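Local atomic coordinates of oxalate oxidase (Hordeum vulgare, PDB entry 1FI2), a protein that oxidises oxalate with molecular oxygen to carbon dioxide and hydrogen peroxide as a manganese-containing homohexamer, and also shows superoxide dismutase activity. Residues V77-G82 against A147-S152; G83-H88 against H137-V142. All coordinates share one frame; numbering follows the deposited sequence.

How the contacts relate
Contacts 1 and 2 join strands of the two antiparallel sheets that make up the germin beta-jellyroll, a cupin fold, and their centres lie about 9 Å apart. Strand 73-79 runs directly into strand 84-89 through the turn at 80-83, and strand 137-141 is followed by strand 147-153, so 83-88 with 137-142 falls, in chain order, between the two halves of 77-82 with 147-152. The sheets meet where Met-149 CE packs 3.2 Å from Gln-139 OE1, and Asn-141 O probably accepts a hydrogen bond from Gly-82 N. Contact 2 supplies two manganese ligands, and the inner face of contact 1 packs against the residues beside them.

Contact 1 (V77-G82 against A147-S152); sequences VDFAPG and AYMVVS
Val-77 and Met-149 form a hydrogen-bonded antiparallel pair, with Val-77 N to Met-149 O and Met-149 N to Val-77 O both at 3.0 Å. Phe-79 and Ala-147 make the second such pair, Phe-79 N lying 2.8 Å from Ala-147 O and Ala-147 N donating back to Phe-79 O. These four bonds fix the register; the N-to-C directions of strands 77-79 and 147-152 lie 168° apart.

The side chains of both pairs share one face. Met-149 CG sits between its backbone N and carbonyl carbon (chi1 60°), and the extended chain carries CE alongside Val-77, pressing on CG2 at a tight 3.5 Å. The same methyl meets Phe-79 CZ at 3.9 Å. Sulfur lies 5.3 Å from the Phe-79 ring centroid and 82° off its normal, a Met-aromatic contact at the ring edge. Ala-147 O lies in the ring plane, nearest CD2.

On the other face Asp-78 OD1 approaches Tyr-148 CB at 3.1 Å. OD2 accepts from Gly-46 N and forms a salt bridge with Arg-76 NE; Arg-76 also makes a cation-pi contact with the Tyr-148 ring.

Further out, Leu-104 and Gln-139 of the facing sheet cover Phe-79 and Met-149. The two faces thus differ in chemistry: apolar groups line the jellyroll interior, the Met-149 side chain within about 6 Å of manganese, while outside Asp-78 is charge-paired and Tyr-148 packs on Met-100 of a second subunit.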
loop_
_atom_site.group_PDB
_atom_site.type_symbol
_atom_site.label_atom_id
_atom_site.label_comp_id
_atom_site.label_asym_id
_atom_site.label_seq_id
_atom_site.Cartn_x
_atom_site.Cartn_y
_atom_site.Cartn_z
ATOM N N VAL A 77 9.277 17.125 21.810
ATOM C CA VAL A 77 9.264 16.657 23.195
ATOM C C VAL A 77 10.349 17.399 23.980
ATOM O O VAL A 77 11.504 17.445 23.560
ATOM C CB VAL A 77 9.460 15.143 23.366
ATOM C CG1 VAL A 77 9.225 14.732 24.816
ATOM C CG2 VAL A 77 8.538 14.324 22.469
ATOM N N ASP A 78 9.950 18.014 25.089
ATOM C CA ASP A 78 10.868 18.738 25.964
ATOM C C ASP A 78 11.045 17.959 27.263
ATOM O O ASP A 78 10.110 17.310 27.729
ATOM C CB ASP A 78 10.361 20.147 26.271
ATOM C CG ASP A 78 10.368 21.040 25.045
ATOM O OD1 ASP A 78 11.446 21.573 24.711
ATOM O OD2 ASP A 78 9.303 21.197 24.420
ATOM N N PHE A 79 12.262 17.949 27.809
ATOM C CA PHE A 79 12.570 17.158 28.985
ATOM C C PHE A 79 13.298 17.914 30.096
ATOM O O PHE A 79 14.388 18.440 29.868
ATOM C CB PHE A 79 13.495 15.992 28.613
ATOM C CG PHE A 79 13.121 15.025 27.543
ATOM C CD1 PHE A 79 12.637 13.761 27.863
ATOM C CD2 PHE A 79 13.267 15.352 26.202
ATOM C CE1 PHE A 79 12.301 12.864 26.867
ATOM C CE2 PHE A 79 12.925 14.463 25.204
ATOM C CZ PHE A 79 12.442 13.212 25.541
ATOM N N ALA A 80 12.764 17.846 31.313
ATOM C CA ALA A 80 13.477 18.401 32.470
ATOM C C ALA A 80 14.616 17.430 32.773
ATOM O O ALA A 80 14.562 16.284 32.321
ATOM C CB ALA A 80 12.538 18.488 33.663
ATOM N N PRO A 81 15.640 17.866 33.487
ATOM C CA PRO A 81 16.741 16.990 33.858
ATOM C C PRO A 81 16.237 15.759 34.597
ATOM O O PRO A 81 15.509 15.859 35.587
ATOM C CB PRO A 81 17.634 17.857 34.728
ATOM C CG PRO A 81 17.202 19.262 34.525
ATOM C CD PRO A 81 15.774 19.227 34.053
ATOM N N GLY A 82 16.556 14.569 34.095
ATOM C CA GLY A 82 16.127 13.311 34.676
ATOM C C GLY A 82 14.724 12.887 34.267
ATOM O O GLY A 82 14.194 11.883 34.759
ATOM N N ALA A 147 16.406 19.264 27.900
ATOM C CA ALA A 147 16.705 18.752 26.565
ATOM C C ALA A 147 15.459 18.807 25.686
ATOM O O ALA A 147 14.352 18.891 26.222
ATOM C CB ALA A 147 17.227 17.326 26.641
ATOM N N TYR A 148 15.648 18.815 24.365
ATOM C CA TYR A 148 14.469 18.774 23.494
ATOM C C TYR A 148 14.815 18.130 22.157
ATOM O O TYR A 148 15.958 18.151 21.705
ATOM C CB TYR A 148 13.801 20.120 23.360
ATOM C CG TYR A 148 14.126 21.087 22.260
ATOM C CD1 TYR A 148 13.484 21.019 21.027
ATOM C CD2 TYR A 148 15.051 22.107 22.444
ATOM C CE1 TYR A 148 13.768 21.919 20.013
ATOM C CE2 TYR A 148 15.349 23.013 21.441
ATOM C CZ TYR A 148 14.701 22.913 20.230
ATOM O OH TYR A 148 14.995 23.810 19.226
ATOM N N MET A 149 13.809 17.484 21.577
ATOM C CA MET A 149 13.938 16.826 20.287
ATOM C C MET A 149 12.696 17.102 19.441
ATOM O O MET A 149 11.638 17.442 19.972
ATOM C CB MET A 149 14.087 15.311 20.458
ATOM C CG MET A 149 12.915 14.658 21.163
ATOM S SD MET A 149 13.091 12.887 21.415
ATOM C CE MET A 149 11.402 12.429 21.820
ATOM N N VAL A 150 12.844 17.048 18.129
ATOM C CA VAL A 150 11.741 17.165 17.183
ATOM C C VAL A 150 11.758 15.906 16.314
ATOM O O VAL A 150 12.821 15.562 15.789
ATOM C CB VAL A 150 11.839 18.420 16.305
ATOM C CG1 VAL A 150 10.721 18.437 15.268
ATOM C CG2 VAL A 150 11.787 19.704 17.126
ATOM N N VAL A 151 10.635 15.198 16.228
ATOM C CA VAL A 151 10.564 13.968 15.454
ATOM C C VAL A 151 9.489 14.046 14.371
ATOM O O VAL A 151 8.540 14.825 14.461
ATOM C CB VAL A 151 10.301 12.733 16.334
ATOM C CG1 VAL A 151 11.228 12.653 17.542
ATOM C CG2 VAL A 151 8.852 12.682 16.804
ATOM N N SER A 152 9.623 13.183 13.371
ATOM C CA SER A 152 8.656 13.068 12.293
ATOM C C SER A 152 8.169 11.619 12.248
ATOM O O SER A 152 8.848 10.720 12.736
ATOM C CB SER A 152 9.237 13.452 10.938
ATOM O OG SER A 152 9.655 14.803 10.909
#

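Contact 2 (G83-H88 against H137-V142). With MN (manganese (II) ion), chain B.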
loop_
_atom_site.group_PDB
_atom_site.type_symbol
_atom_site.label_atom_id
_atom_site.label_comp_id
_atom_site.label_asym_id
_atom_site.label_seq_id
_atom_site.Cartn_x
_atom_site.Cartn_y
_atom_site.Cartn_z
ATOM N N GLY A 83 14.104 13.641 33.362
ATOM C CA GLY A 83 12.757 13.340 32.903
ATOM C C GLY A 83 12.791 12.257 31.828
ATOM O O GLY A 83 13.831 12.027 31.208
ATOM N N THR A 84 11.638 11.640 31.606
ATOM C CA THR A 84 11.543 10.577 30.615
ATOM C C THR A 84 10.306 10.694 29.740
ATOM O O THR A 84 9.277 11.214 30.170
ATOM C CB THR A 84 11.539 9.216 31.350
ATOM O OG1 THR A 84 11.541 8.135 30.411
ATOM C CG2 THR A 84 10.327 9.062 32.259
ATOM N N ASN A 85 10.438 10.335 28.473
ATOM C CA ASN A 85 9.296 9.980 27.611
ATOM C C ASN A 85 9.312 8.465 27.842
ATOM O O ASN A 85 10.279 7.814 27.443
ATOM C CB ASN A 85 9.530 10.403 26.178
ATOM C CG ASN A 85 8.291 10.457 25.309
ATOM O OD1 ASN A 85 7.164 10.379 25.799
ATOM N ND2 ASN A 85 8.492 10.599 24.004
ATOM N N PRO A 86 8.398 7.958 28.659
ATOM C CA PRO A 86 8.399 6.574 29.098
ATOM C C PRO A 86 8.275 5.553 27.996
ATOM O O PRO A 86 7.895 5.888 26.885
ATOM C CB PRO A 86 7.218 6.501 30.065
ATOM C CG PRO A 86 6.317 7.622 29.680
ATOM C CD PRO A 86 7.231 8.714 29.184
ATOM N N PRO A 87 8.626 4.300 28.247
ATOM C CA PRO A 87 8.481 3.236 27.262
ATOM C C PRO A 87 7.144 3.320 26.552
ATOM O O PRO A 87 6.126 3.118 27.207
ATOM C CB PRO A 87 8.579 1.972 28.112
ATOM C CG PRO A 87 9.522 2.369 29.204
ATOM C CD PRO A 87 9.105 3.784 29.554
ATOM N N HIS A 88 7.086 3.570 25.259
ATOM C CA HIS A 88 5.826 3.694 24.531
ATOM C C HIS A 88 5.910 3.091 23.140
ATOM O O HIS A 88 6.966 2.631 22.704
ATOM C CB HIS A 88 5.394 5.163 24.453
ATOM C CG HIS A 88 6.335 6.025 23.667
ATOM N ND1 HIS A 88 7.504 6.519 24.201
ATOM C CD2 HIS A 88 6.275 6.471 22.386
ATOM C CE1 HIS A 88 8.130 7.239 23.282
ATOM N NE2 HIS A 88 7.405 7.225 22.181
ATOM N N HIS A 137 9.862 1.822 22.835
ATOM C CA HIS A 137 11.032 2.699 22.906
ATOM C C HIS A 137 10.842 3.772 23.968
ATOM O O HIS A 137 9.723 3.975 24.450
ATOM C CB HIS A 137 11.314 3.323 21.536
ATOM C CG HIS A 137 10.194 4.141 20.973
ATOM N ND1 HIS A 137 9.005 3.569 20.570
ATOM C CD2 HIS A 137 10.068 5.468 20.726
ATOM C CE1 HIS A 137 8.204 4.501 20.112
ATOM N NE2 HIS A 137 8.809 5.678 20.190
ATOM N N PHE A 138 11.918 4.449 24.350
ATOM C CA PHE A 138 11.848 5.492 25.367
ATOM C C PHE A 138 13.008 6.475 25.229
ATOM O O PHE A 138 13.964 6.207 24.500
ATOM C CB PHE A 138 11.946 4.856 26.765
ATOM C CG PHE A 138 13.247 4.144 27.035
ATOM C CD1 PHE A 138 14.354 4.823 27.521
ATOM C CD2 PHE A 138 13.362 2.783 26.806
ATOM C CE1 PHE A 138 15.543 4.167 27.769
ATOM C CE2 PHE A 138 14.552 2.118 27.050
ATOM C CZ PHE A 138 15.648 2.809 27.528
ATOM N N GLN A 139 12.920 7.596 25.933
ATOM C CA GLN A 139 13.977 8.599 25.971
ATOM C C GLN A 139 14.135 9.040 27.434
ATOM O O GLN A 139 13.144 9.141 28.153
ATOM C CB GLN A 139 13.772 9.820 25.092
ATOM C CG GLN A 139 13.869 9.596 23.589
ATOM C CD GLN A 139 12.516 9.243 22.997
ATOM O OE1 GLN A 139 11.477 9.707 23.484
ATOM N NE2 GLN A 139 12.499 8.412 21.963
ATOM N N PHE A 140 15.365 9.268 27.868
ATOM C CA PHE A 140 15.648 9.674 29.246
ATOM C C PHE A 140 16.700 10.776 29.253
ATOM O O PHE A 140 17.769 10.604 28.661
ATOM C CB PHE A 140 16.103 8.440 30.023
ATOM C CG PHE A 140 16.381 8.621 31.484
ATOM C CD1 PHE A 140 15.349 8.699 32.400
ATOM C CD2 PHE A 140 17.684 8.640 31.958
ATOM C CE1 PHE A 140 15.599 8.847 33.750
ATOM C CE2 PHE A 140 17.946 8.781 33.310
ATOM C CZ PHE A 140 16.901 8.887 34.206
ATOM N N ASN A 141 16.416 11.915 29.885
ATOM C CA ASN A 141 17.365 13.027 29.916
ATOM C C ASN A 141 18.480 12.779 30.925
ATOM O O ASN A 141 18.267 12.884 32.132
ATOM C CB ASN A 141 16.631 14.337 30.215
ATOM C CG ASN A 141 17.522 15.560 30.145
ATOM O OD1 ASN A 141 18.717 15.453 29.871
ATOM N ND2 ASN A 141 16.952 16.734 30.391
ATOM N N VAL A 142 19.688 12.527 30.421
ATOM C CA VAL A 142 20.822 12.210 31.278
ATOM C C VAL A 142 21.728 13.410 31.520
ATOM O O VAL A 142 22.735 13.285 32.223
ATOM C CB VAL A 142 21.682 11.059 30.714
ATOM C CG1 VAL A 142 20.872 9.776 30.609
ATOM C CG2 VAL A 142 22.289 11.435 29.370
HETATM MN MN MN B . 8.067 7.782 20.080
HETATM O O HOH W 1 9.973 8.714 20.776
HETATM O O HOH W 2 6.919 9.907 20.392
#
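His-88 and His-137 meet as a hydrogen-bonded antiparallel pair, His-88 N reaching His-137 O at 2.8 Å and His-137 N donating to His-88 O, and both side chains turn to one manganese ion. From CB, chi1 of 64° swings the His-88 imidazole toward strand 137-141, with CG 4.0 Å from His-137 O. ND1 donates to Pro-86 O at 2.8 Å, the acceptor 3° out of the ring plane, so this bond and the metal bond together restrain the ring's rotation. CD2 and CE1 each come close to His-137 NE2 and the metal, and at the tip NE2 binds manganese at 2.3 Å. His-137 NE2 is the matching ligand at 2.2 Å, the two imidazole planes inclined at 55°; Leu-135 O holds its ND1. His-90, Glu-95 and two waters complete the three-histidine, one-glutamate site characteristic of cupins.

A beta bulge shifts the register between Asn-85 and His-88. On its Asn-85 side, Asn-85 ND2 donates to Gln-139 OE1 at 3.2 Å, and Gln-139 NE2 to metal-bound water 1 at 2.8 Å. Gln-139 O accepts from Thr-84 OG1 and Asn-85 N, from opposite faces of its plane.

With each ND1 donating to a backbone carbonyl, each NE2 is left to bind manganese, and Gln-139 links oxalate-binding Asn-85 to a metal-bound water.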